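PDB 4XED: peptidase M14, carboxypeptidase A from Thermoplasmatales archaeon SCGC AB-540-F20, which probably hydrolyses peptide bonds as a metallocarboxypeptidase-like enzyme, and is represented here by its calcium-binding PKD domain, a module that may mediate protein binding. Local coordinates for residues A[15-27]-A[87-99]. Numbering follows the deposited sequence. Where two conformers were deposited one is given.
Sequences PTNGNIGTTYNYT and ESSWGTLEVTMPK
T16 and G18 pair with T96 through their backbones, and I20 N bonds the terminal carboxylate of K99 further along. T96 N donates to T16 O at 2.8 Å, almost straight, but from above the carbonyl plane. G18 N returns a longer bond to T96 O, 3.2 Å, bent to 145° at the hydrogen. N17 CA also points a C-H at this oxygen. The two bonds flank N17 and make a single beta bridge with T96. I20 N donates to K99 O at 2.7 Å and 178°. I20 is the second residue of the type II turn N19-T22, which T22 N closes on N19 O.

Two tyrosines of strand 24-27 reach across and satisfy atoms of the loop. Y26 OH donates to P15 O at 2.7 Å, in the carbonyl plane and on a lone pair. Y24 OH accepts a hydrogen bond from N19 N. With CG beside its own backbone N (chi1 -65°), the Y26 side chain comes from the opposite direction to V95, whose CG1 lies 3.6 Å from Y26 OH. L93 CD2 lies at the edge of the Y26 ring, 4.0 Å from Y26 CE1. A phenylalanine here lacks the hydroxyl, and P15 O would probably be left without this donor. Selenomethionine M97 bends at chi2 and chi3, and its CE lies 3.8 Å from Y24 CE2, close to the G18 backbone. I20 CG1 packs on M97 CB.

The loop 16-20 thus runs along 91-97, the outermost strand of the four-stranded sheet. Y24 and Y26 point toward that strand from the other sheet, and Y26 is buried. This is the packing of a PKD domain, an immunoglobulin-like beta sandwich.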
ATOM      1  N   PRO A  15     -10.819   5.604   1.904  1.00  7.92           N
ATOM      2  CA  PRO A  15     -12.237   5.229   1.835  1.00  8.41           C
ATOM      3  C   PRO A  15     -12.430   3.737   1.582  1.00  8.15           C
ATOM      4  O   PRO A  15     -11.796   3.155   0.698  1.00  9.38           O
ATOM      5  CB  PRO A  15     -12.753   6.035   0.663  1.00 10.68           C
ATOM      6  CG  PRO A  15     -11.795   7.041   0.413  1.00 11.36           C
ATOM      7  CD  PRO A  15     -10.461   6.613   0.912  1.00  8.24           C
ATOM      8  N   THR A  16     -13.349   3.130   2.324  1.00  7.47           N
ATOM      9  CA  THR A  16     -13.609   1.691   2.208  1.00  7.33           C
ATOM     10  C   THR A  16     -14.883   1.392   1.437  1.00  8.55           C
ATOM     11  O   THR A  16     -15.229   0.225   1.242  1.00  8.72           O
ATOM     12  CB  THR A  16     -13.651   0.992   3.581  1.00  8.18           C
ATOM     13  OG1 THR A  16     -14.719   1.548   4.319  1.00 10.48           O
ATOM     14  CG2 THR A  16     -12.354   1.164   4.344  1.00  9.09           C
ATOM     15  N   ASN A  17     -15.601   2.440   1.049  0.54  9.14           N
ATOM     16  CA  ASN A  17     -16.769   2.311   0.190  0.54 11.03           C
ATOM     17  C   ASN A  17     -16.798   3.550  -0.670  0.54 10.97           C
ATOM     18  O   ASN A  17     -16.452   4.641  -0.220  0.54 13.07           O
ATOM     19  CB  ASN A  17     -18.053   2.188   1.015  0.54 12.25           C
ATOM     20  CG  ASN A  17     -19.151   1.436   0.284  0.54 14.20           C
ATOM     21  OD1 ASN A  17     -19.454   1.721  -0.883  0.54 17.16           O
ATOM     22  ND2 ASN A  17     -19.745   0.454   0.960  0.54 18.81           N
ATOM     23  N   GLY A  18     -17.180   3.383  -1.918  1.00 11.70           N
ATOM     24  CA  GLY A  18     -17.266   4.502  -2.822  1.00 13.16           C
ATOM     25  C   GLY A  18     -18.093   4.171  -4.029  1.00 13.53           C
ATOM     26  O   GLY A  18     -18.819   3.165  -4.066  1.00 15.31           O
ATOM     27  N   ASN A  19     -17.991   5.025  -5.035  0.55 13.99           N
ATOM     28  CA  ASN A  19     -18.707   4.808  -6.274  0.55 13.42           C
ATOM     29  C   ASN A  19     -17.761   4.425  -7.378  0.55 13.29           C
ATOM     30  O   ASN A  19     -16.655   4.981  -7.518  0.55 13.51           O
ATOM     31  CB  ASN A  19     -19.487   6.049  -6.656  0.55 14.31           C
ATOM     32  CG  ASN A  19     -20.371   6.513  -5.543  0.55 15.35           C
ATOM     33  OD1 ASN A  19     -21.025   5.709  -4.881  0.55 18.34           O
ATOM     34  ND2 ASN A  19     -20.322   7.798  -5.262  0.55 20.13           N
ATOM     35  N   ILE A  20     -18.196   3.449  -8.153  1.00 14.85           N
ATOM     36  CA  ILE A  20     -17.408   2.942  -9.254  1.00 14.65           C
ATOM     37  C   ILE A  20     -17.067   4.111 -10.173  1.00 14.05           C
ATOM     38  O   ILE A  20     -17.949   4.871 -10.546  1.00 14.26           O
ATOM     39  CB  ILE A  20     -18.221   1.885 -10.053  1.00 16.60           C
ATOM     40  CG1 ILE A  20     -18.466   0.637  -9.202  1.00 17.59           C
ATOM     41  CG2 ILE A  20     -17.479   1.479 -11.305  1.00 19.81           C
ATOM     42  CD1 ILE A  20     -19.590  -0.237  -9.717  1.00 22.50           C
ATOM     43  N   GLY A  21     -15.802   4.247 -10.552  1.00 13.67           N
ATOM     44  CA  GLY A  21     -15.401   5.277 -11.504  1.00 13.25           C
ATOM     45  C   GLY A  21     -14.894   6.558 -10.868  1.00 13.73           C
ATOM     46  O   GLY A  21     -14.364   7.448 -11.551  1.00 16.14           O
ATOM     47  N   THR A  22     -15.045   6.664  -9.553  1.00 12.23           N
ATOM     48  CA  THR A  22     -14.566   7.834  -8.818  1.00 12.18           C
ATOM     49  C   THR A  22     -13.181   7.568  -8.224  1.00 11.49           C
ATOM     50  O   THR A  22     -12.876   6.483  -7.744  1.00 10.50           O
ATOM     51  CB  THR A  22     -15.579   8.241  -7.739  1.00 13.40           C
ATOM     52  OG1 THR A  22     -16.795   8.657  -8.379  1.00 14.87           O
ATOM     53  CG2 THR A  22     -15.049   9.388  -6.862  1.00 13.15           C
ATOM     54  N   THR A  23     -12.323   8.574  -8.258  1.00 10.92           N
ATOM     55  CA  THR A  23     -10.936   8.404  -7.819  1.00 11.07           C
ATOM     56  C   THR A  23     -10.845   8.648  -6.317  1.00 10.42           C
ATOM     57  O   THR A  23     -11.425   9.611  -5.827  1.00 11.38           O
ATOM     58  CB  THR A  23     -10.025   9.389  -8.544  1.00 11.81           C
ATOM     59  OG1 THR A  23     -10.183   9.215  -9.960  1.00 14.54           O
ATOM     60  CG2 THR A  23      -8.579   9.211  -8.094  1.00 11.77           C
ATOM     61  N   TYR A  24     -10.139   7.776  -5.598  1.00  9.38           N
ATOM     62  CA  TYR A  24      -9.984   7.876  -4.133  1.00  8.78           C
ATOM     63  C   TYR A  24      -8.519   7.811  -3.729  1.00  8.15           C
ATOM     64  O   TYR A  24      -7.715   7.180  -4.409  1.00  8.39           O
ATOM     65  CB  TYR A  24     -10.791   6.763  -3.443  1.00 10.05           C
ATOM     66  CG  TYR A  24     -12.294   6.899  -3.686  1.00 11.91           C
ATOM     67  CD1 TYR A  24     -13.064   7.873  -3.018  1.00 11.85           C
ATOM     68  CD2 TYR A  24     -12.941   6.058  -4.563  1.00 10.98           C
ATOM     69  CE1 TYR A  24     -14.415   8.000  -3.238  1.00 11.22           C
ATOM     70  CE2 TYR A  24     -14.297   6.192  -4.813  1.00 12.19           C
ATOM     71  CZ  TYR A  24     -15.023   7.157  -4.137  1.00 11.18           C
ATOM     72  OH  TYR A  24     -16.374   7.260  -4.374  1.00 12.40           O
ATOM     73  N   ASN A  25      -8.193   8.473  -2.622  1.00  7.94           N
ATOM     74  CA  ASN A  25      -6.816   8.567  -2.111  1.00  8.14           C
ATOM     75  C   ASN A  25      -6.568   7.626  -0.956  1.00  6.75           C
ATOM     76  O   ASN A  25      -7.351   7.560  -0.017  1.00  8.14           O
ATOM     77  CB  ASN A  25      -6.563   9.983  -1.591  1.00  7.85           C
ATOM     78  CG  ASN A  25      -6.609  11.002  -2.665  1.00 10.21           C
ATOM     79  OD1 ASN A  25      -5.991  10.837  -3.707  1.00 12.53           O
ATOM     80  ND2 ASN A  25      -7.316  12.081  -2.420  1.00 11.10           N
ATOM     81  N   TYR A  26      -5.436   6.933  -1.028  1.00  6.89           N
ATOM     82  CA  TYR A  26      -4.985   5.999   0.007  1.00  6.22           C
ATOM     83  C   TYR A  26      -3.628   6.438   0.553  1.00  4.98           C
ATOM     84  O   TYR A  26      -2.722   6.766  -0.202  1.00  6.39           O
ATOM     85  CB  TYR A  26      -4.989   4.542  -0.558  1.00  6.13           C
ATOM     86  CG  TYR A  26      -6.417   4.177  -0.867  1.00  5.93           C
ATOM     87  CD1 TYR A  26      -7.241   3.623   0.093  1.00  5.95           C
ATOM     88  CD2 TYR A  26      -6.981   4.502  -2.088  1.00  7.05           C
ATOM     89  CE1 TYR A  26      -8.586   3.434  -0.132  1.00  6.41           C
ATOM     90  CE2 TYR A  26      -8.347   4.281  -2.351  1.00  7.00           C
ATOM     91  CZ  TYR A  26      -9.132   3.773  -1.367  1.00  6.42           C
ATOM     92  OH  TYR A  26     -10.484   3.584  -1.640  1.00  7.87           O
ATOM     93  N   THR A  27      -3.538   6.402   1.872  1.00  6.09           N
ATOM     94  CA  THR A  27      -2.343   6.795   2.594  1.00  6.55           C
ATOM     95  C   THR A  27      -1.621   5.537   3.064  1.00  6.75           C
ATOM     96  O   THR A  27      -2.234   4.673   3.709  1.00  6.44           O
ATOM     97  CB  THR A  27      -2.713   7.667   3.795  1.00  7.44           C
ATOM     98  OG1 THR A  27      -3.390   8.834   3.336  1.00  8.76           O
ATOM     99  CG2 THR A  27      -1.474   8.043   4.578  1.00  9.22           C
ATOM    100  N   GLU A  87      11.911  -8.220   3.195  1.00  6.49           N
ATOM    101  CA  GLU A  87      10.519  -7.855   2.975  1.00  6.99           C
ATOM    102  C   GLU A  87       9.634  -8.041   4.200  1.00  6.88           C
ATOM    103  O   GLU A  87       9.726  -9.039   4.915  1.00  7.86           O
ATOM    104  CB  GLU A  87       9.913  -8.686   1.831  1.00  9.38           C
ATOM    105  CG  GLU A  87      10.525  -8.498   0.431  1.00 13.78           C
ATOM    106  CD  GLU A  87       9.740  -9.186  -0.724  1.00 14.91           C
ATOM    107  OE1 GLU A  87       8.494  -9.350  -0.630  1.00 14.75           O
ATOM    108  OE2 GLU A  87      10.373  -9.522  -1.751  1.00 19.16           O
ATOM    109  N   SER A  88       8.708  -7.103   4.390  1.00  5.81           N
ATOM    110  CA  SER A  88       7.661  -7.188   5.404  1.00  5.79           C
ATOM    111  C   SER A  88       6.504  -8.089   4.981  1.00  5.67           C
ATOM    112  O   SER A  88       6.399  -8.511   3.850  1.00  6.50           O
ATOM    113  CB  SER A  88       7.103  -5.794   5.676  1.00  6.12           C
ATOM    114  OG  SER A  88       6.196  -5.384   4.663  1.00  5.54           O
ATOM    115  N   SER A  89       5.615  -8.336   5.934  1.00  5.32           N
ATOM    116  CA  SER A  89       4.293  -8.887   5.667  1.00  5.37           C
ATOM    117  C   SER A  89       3.361  -7.811   5.077  1.00  5.44           C
ATOM    118  O   SER A  89       3.754  -6.662   4.960  1.00  5.79           O
ATOM    119  CB  SER A  89       3.714  -9.516   6.933  1.00  6.01           C
ATOM    120  OG  SER A  89       4.345 -10.746   7.161  1.00  6.25           O
ATOM    121  N   TRP A  90       2.131  -8.176   4.748  1.00  5.66           N
ATOM    122  CA  TRP A  90       1.243  -7.260   4.080  1.00  5.27           C
ATOM    123  C   TRP A  90       0.282  -6.589   5.048  1.00  5.51           C
ATOM    124  O   TRP A  90      -0.314  -7.257   5.918  1.00  7.45           O
ATOM    125  CB  TRP A  90       0.350  -8.033   3.134  1.00  6.00           C
ATOM    126  CG  TRP A  90       0.947  -8.802   2.016  1.00  6.29           C
ATOM    127  CD1 TRP A  90       1.257 -10.125   1.993  1.00  9.34           C
ATOM    128  CD2 TRP A  90       1.194  -8.301   0.700  1.00  6.83           C
ATOM    129  NE1 TRP A  90       1.696 -10.474   0.746  1.00  9.68           N
ATOM    130  CE2 TRP A  90       1.663  -9.378  -0.074  1.00  7.86           C
ATOM    131  CE3 TRP A  90       1.066  -7.053   0.099  1.00  6.56           C
ATOM    132  CZ2 TRP A  90       1.994  -9.250  -1.414  1.00  8.54           C
ATOM    133  CZ3 TRP A  90       1.376  -6.934  -1.263  1.00  7.47           C
ATOM    134  CH2 TRP A  90       1.836  -8.033  -1.988  1.00  8.41           C
ATOM    135  N   GLY A  91       0.067  -5.293   4.867  1.00  5.20           N
ATOM    136  CA  GLY A  91      -1.059  -4.600   5.467  1.00  5.05           C
ATOM    137  C   GLY A  91      -2.189  -4.620   4.458  1.00  4.90           C
ATOM    138  O   GLY A  91      -1.930  -4.683   3.248  1.00  7.35           O
ATOM    139  N   THR A  92      -3.436  -4.626   4.919  1.00  5.02           N
ATOM    140  CA  THR A  92      -4.579  -4.763   4.021  1.00  5.66           C
ATOM    141  C   THR A  92      -5.754  -3.876   4.417  1.00  5.50           C
ATOM    142  O   THR A  92      -5.982  -3.601   5.616  1.00  6.48           O
ATOM    143  CB  THR A  92      -5.079  -6.238   3.920  1.00  7.99           C
ATOM    144  OG1 THR A  92      -5.893  -6.585   5.040  1.00 12.00           O
ATOM    145  CG2 THR A  92      -3.930  -7.241   3.807  1.00  7.29           C
ATOM    146  N   LEU A  93      -6.489  -3.434   3.396  1.00  5.25           N
ATOM    147  CA  LEU A  93      -7.722  -2.666   3.557  1.00  5.85           C
ATOM    148  C   LEU A  93      -8.695  -3.109   2.493  1.00  4.68           C
ATOM    149  O   LEU A  93      -8.380  -3.083   1.305  1.00  6.66           O
ATOM    150  CB  LEU A  93      -7.432  -1.181   3.371  1.00  6.36           C
ATOM    151  CG  LEU A  93      -8.581  -0.220   3.652  1.00  7.07           C
ATOM    152  CD1 LEU A  93      -8.998  -0.199   5.126  1.00  8.12           C
ATOM    153  CD2 LEU A  93      -8.248   1.192   3.186  1.00  9.93           C
ATOM    154  N   GLU A  94      -9.907  -3.466   2.916  1.00  5.44           N
ATOM    155  CA  GLU A  94     -10.958  -3.904   1.990  1.00  7.44           C
ATOM    156  C   GLU A  94     -11.796  -2.708   1.528  1.00  7.22           C
ATOM    157  O   GLU A  94     -12.372  -1.984   2.352  1.00  8.67           O
ATOM    158  CB  GLU A  94     -11.814  -4.948   2.686  1.00 10.87           C
ATOM    159  CG  GLU A  94     -12.960  -5.468   1.902  1.00 17.34           C
ATOM    160  CD  GLU A  94     -14.046  -6.046   2.807  1.00 23.67           C
ATOM    161  OE1 GLU A  94     -14.876  -5.261   3.360  1.00 24.26           O
ATOM    162  OE2 GLU A  94     -14.046  -7.282   2.963  1.00 24.27           O
ATOM    163  N   VAL A  95     -11.880  -2.531   0.216  1.00  6.86           N
ATOM    164  CA  VAL A  95     -12.600  -1.403  -0.375  1.00  7.03           C
ATOM    165  C   VAL A  95     -13.751  -1.939  -1.226  1.00  8.65           C
ATOM    166  O   VAL A  95     -13.550  -2.741  -2.147  1.00  9.29           O
ATOM    167  CB  VAL A  95     -11.647  -0.620  -1.272  1.00  7.79           C
ATOM    168  CG1 VAL A  95     -12.350   0.521  -1.943  1.00 11.82           C
ATOM    169  CG2 VAL A  95     -10.472  -0.075  -0.428  1.00  9.14           C
ATOM    170  N   THR A  96     -14.964  -1.495  -0.915  1.00  8.20           N
ATOM    171  CA  THR A  96     -16.174  -1.946  -1.606  1.00  8.23           C
ATOM    172  C   THR A  96     -16.645  -0.891  -2.615  1.00  9.26           C
ATOM    173  O   THR A  96     -16.763   0.279  -2.303  1.00 11.39           O
ATOM    174  CB  THR A  96     -17.293  -2.251  -0.594  1.00 10.72           C
ATOM    175  OG1 THR A  96     -16.827  -3.256   0.315  1.00 13.95           O
ATOM    176  CG2 THR A  96     -18.524  -2.744  -1.284  1.00 12.74           C
HETATM  177  N   MSE A  97     -16.958  -1.371  -3.812  1.00  9.58           N
HETATM  178  CA  MSE A  97     -17.504  -0.581  -4.911  1.00 11.95           C
HETATM  179  C   MSE A  97     -18.779  -1.248  -5.368  1.00 12.42           C
HETATM  180  O   MSE A  97     -18.739  -2.136  -6.201  1.00 15.48           O
HETATM  181  CB  MSE A  97     -16.484  -0.568  -6.034  1.00 14.09           C
HETATM  182  CG  MSE A  97     -15.185   0.144  -5.648  1.00 14.71           C
HETATM  183 SE   MSE A  97     -15.436   2.086  -5.611  0.57 18.51          SE
HETATM  184  CE  MSE A  97     -14.344   2.492  -4.061  1.00 18.80           C
ATOM    185  N   PRO A  98     -19.902  -0.851  -4.778  1.00 12.07           N
ATOM    186  CA  PRO A  98     -21.161  -1.563  -5.032  1.00 15.16           C
ATOM    187  C   PRO A  98     -21.869  -1.129  -6.300  1.00 20.05           C
ATOM    188  O   PRO A  98     -22.571  -1.952  -6.927  1.00 21.21           O
ATOM    189  CB  PRO A  98     -22.002  -1.225  -3.806  1.00 17.92           C
ATOM    190  CG  PRO A  98     -21.452   0.054  -3.304  1.00 17.01           C
ATOM    191  CD  PRO A  98     -20.013   0.097  -3.661  1.00 12.77           C
ATOM    192  N   LYS A  99     -21.719   0.145  -6.645  1.00 24.93           N
ATOM    193  CA  LYS A  99     -22.371   0.720  -7.834  1.00 31.23           C
ATOM    194  C   LYS A  99     -21.549   1.911  -8.323  1.00 33.43           C
ATOM    195  O   LYS A  99     -20.601   2.318  -7.643  1.00 31.22           O
ATOM    196  CB  LYS A  99     -23.811   1.204  -7.543  1.00 33.25           C
ATOM    197  CG  LYS A  99     -24.744   0.234  -6.799  1.00 38.59           C
ATOM    198  CD  LYS A  99     -25.360   0.878  -5.565  1.00 43.03           C
ATOM    199  CE  LYS A  99     -26.451   1.863  -5.941  1.00 44.70           C
ATOM    200  NZ  LYS A  99     -27.777   1.520  -5.327  1.00 44.43           N
ATOM    201  OXT LYS A  99     -21.826   2.482  -9.388  1.00 35.62           O
TER